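Local atomic coordinates of glycosyl hydrolase, family 8 (Clostridium perfringens, PDB entry 3REN), a protein that acts as an alpha-amylase, probably hydrolysing alpha-linked glucans such as starch, although its sequence and (alpha/alpha)6-barrel relate it to glycoside hydrolase family 8. Residues 172-177 against 194-199. Numbering follows the deposited sequence.
With EDO (1,2-ethanediol), chain K.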
loop_
_atom_site.group_PDB
_atom_site.type_symbol
_atom_site.label_atom_id
_atom_site.label_comp_id
_atom_site.label_asym_id
_atom_site.label_seq_id
_atom_site.Cartn_x
_atom_site.Cartn_y
_atom_site.Cartn_z
ATOM N N CYS A 172 7.482 -6.558 -2.414
ATOM C CA CYS A 172 6.224 -5.956 -1.914
ATOM C C CYS A 172 5.091 -5.911 -2.977
ATOM O O CYS A 172 3.929 -5.741 -2.607
ATOM C CB CYS A 172 6.443 -4.554 -1.321
ATOM S SG CYS A 172 6.931 -3.296 -2.477
ATOM N N TYR A 173 5.444 -6.023 -4.260
ATOM C CA TYR A 173 4.453 -6.144 -5.361
ATOM C C TYR A 173 3.752 -7.504 -5.372
ATOM O O TYR A 173 2.712 -7.653 -6.022
ATOM C CB TYR A 173 5.125 -6.004 -6.721
ATOM C CG TYR A 173 5.410 -4.586 -7.180
ATOM C CD1 TYR A 173 5.940 -3.637 -6.316
ATOM C CD2 TYR A 173 5.190 -4.218 -8.506
ATOM C CE1 TYR A 173 6.217 -2.359 -6.767
ATOM C CE2 TYR A 173 5.465 -2.955 -8.958
ATOM C CZ TYR A 173 5.973 -2.035 -8.087
ATOM O OH TYR A 173 6.262 -0.764 -8.542
ATOM N N LEU A 174 4.328 -8.499 -4.709
ATOM C CA LEU A 174 3.757 -9.856 -4.739
ATOM C C LEU A 174 2.626 -9.978 -3.722
ATOM O O LEU A 174 2.823 -10.468 -2.583
ATOM C CB LEU A 174 4.833 -10.933 -4.540
ATOM C CG LEU A 174 5.923 -10.866 -5.613
ATOM C CD1 LEU A 174 7.066 -11.735 -5.176
ATOM C CD2 LEU A 174 5.385 -11.274 -6.991
ATOM N N ASP A 175 1.444 -9.503 -4.156
ATOM C CA ASP A 175 0.262 -9.364 -3.323
ATOM C C ASP A 175 -0.406 -10.740 -3.193
ATOM O O ASP A 175 -1.377 -11.045 -3.871
ATOM C CB ASP A 175 -0.664 -8.387 -4.038
ATOM C CG ASP A 175 -1.819 -7.903 -3.191
ATOM O OD1 ASP A 175 -2.197 -8.558 -2.197
ATOM O OD2 ASP A 175 -2.383 -6.836 -3.560
ATOM N N LEU A 176 0.090 -11.513 -2.270
ATOM C CA LEU A 176 -0.374 -12.844 -2.051
ATOM C C LEU A 176 -1.878 -12.906 -1.779
ATOM O O LEU A 176 -2.497 -13.763 -2.299
ATOM C CB LEU A 176 0.361 -13.489 -0.883
ATOM C CG LEU A 176 1.612 -14.308 -1.150
ATOM C CD1 LEU A 176 2.263 -14.066 -2.395
ATOM C CD2 LEU A 176 2.513 -14.678 -0.018
ATOM N N PRO A 177 -2.441 -12.000 -0.992
ATOM C CA PRO A 177 -3.882 -12.076 -0.726
ATOM C C PRO A 177 -4.716 -11.931 -1.993
ATOM O O PRO A 177 -5.699 -12.648 -2.146
ATOM C CB PRO A 177 -4.151 -10.893 0.242
ATOM C CG PRO A 177 -2.821 -10.697 0.889
ATOM C CD PRO A 177 -1.812 -10.933 -0.205
ATOM N N GLU A 194 1.994 -19.705 -6.004
ATOM C CA GLU A 194 3.084 -20.613 -5.576
ATOM C C GLU A 194 4.473 -20.054 -5.929
ATOM O O GLU A 194 5.389 -20.101 -5.104
ATOM C CB GLU A 194 2.944 -22.026 -6.160
ATOM C CG GLU A 194 1.682 -22.801 -5.744
ATOM C CD GLU A 194 1.636 -23.184 -4.247
ATOM O OE1 GLU A 194 2.636 -23.736 -3.718
ATOM O OE2 GLU A 194 0.582 -22.957 -3.596
ATOM N N LYS A 195 4.626 -19.524 -7.144
ATOM C CA LYS A 195 5.892 -18.897 -7.530
ATOM C C LYS A 195 6.215 -17.630 -6.716
ATOM O O LYS A 195 7.330 -17.489 -6.191
ATOM C CB LYS A 195 5.949 -18.630 -9.029
ATOM C CG LYS A 195 7.230 -17.897 -9.515
ATOM C CD LYS A 195 8.514 -18.744 -9.329
ATOM C CE LYS A 195 9.708 -18.098 -10.031
ATOM N NZ LYS A 195 11.025 -18.645 -9.576
ATOM N N SER A 196 5.240 -16.729 -6.617
ATOM C CA SER A 196 5.314 -15.533 -5.768
ATOM C C SER A 196 5.722 -15.856 -4.328
ATOM O O SER A 196 6.670 -15.259 -3.781
ATOM C CB SER A 196 3.953 -14.816 -5.774
ATOM O OG SER A 196 3.650 -14.409 -7.103
ATOM N N ASN A 197 5.032 -16.819 -3.728
ATOM C CA ASN A 197 5.318 -17.176 -2.368
ATOM C C ASN A 197 6.751 -17.752 -2.235
ATOM O O ASN A 197 7.470 -17.467 -1.257
ATOM C CB ASN A 197 4.272 -18.159 -1.827
ATOM C CG ASN A 197 4.372 -18.321 -0.324
ATOM O OD1 ASN A 197 4.411 -17.321 0.428
ATOM N ND2 ASN A 197 4.450 -19.579 0.133
ATOM N N SER A 198 7.164 -18.508 -3.250
ATOM C CA SER A 198 8.521 -19.070 -3.285
ATOM C C SER A 198 9.567 -17.965 -3.377
ATOM O O SER A 198 10.582 -18.034 -2.712
ATOM C CB SER A 198 8.661 -20.101 -4.404
ATOM O OG SER A 198 10.025 -20.340 -4.703
ATOM N N ILE A 199 9.296 -16.929 -4.168
ATOM C CA ILE A 199 10.162 -15.754 -4.247
ATOM C C ILE A 199 10.296 -15.092 -2.859
ATOM O O ILE A 199 11.410 -14.794 -2.408
ATOM C CB ILE A 199 9.661 -14.745 -5.321
ATOM C CG1 ILE A 199 9.745 -15.361 -6.715
ATOM C CG2 ILE A 199 10.453 -13.493 -5.316
ATOM C CD1 ILE A 199 9.132 -14.494 -7.866
HETATM C C1 EDO K . 12.352 -18.252 -6.831
HETATM O O1 EDO K . 11.257 -19.007 -6.311
HETATM C C2 EDO K . 13.293 -17.839 -5.706
HETATM O O2 EDO K . 14.246 -18.890 -5.583
#
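Leu174 and Leu176 both project onto one side of the helical turn 194-199, and the two segments meet by van der Waals packing, with no hydrogen bond across. Leu174 straddles Ser196 with its two methyls. CD1 lies 3.8 Å from Ile199 CG2, the two side chains crossing at about a right angle, and it is equally close to the backbone O of Ser196. The other branch, CD2, rests 3.6 Å from Ser196 OG. Ile199 offers CG2 because its chi1 of -65° sets that methyl opposite the backbone N. Leu176 takes the next stretch of the same face: CD1 sits 3.9 Å from Ser196 CB, so that both leucines come up to this carbon, while CD2 meets Asn197 OD1 at 3.3 Å.

The side-chain oxygens of Ser196 and Asn197 have partners elsewhere in the protein. Ser196 OG turns back along its own helix to bond Ile192 O, and Asn197 OD1 bonds Arg241 NH1.

Asp175, whose CB is directed away from helix 188-201, sits at the N-cap of helix 176-185 and caps a backbone N there. The contact thus folds the start of that helix and its lead-in against the next helix, 188-201, in the (alpha/alpha)6-barrel. Helix 231-243 touches Leu176 through Arg241, and strand 155-160 meets Ile199 through Thr155.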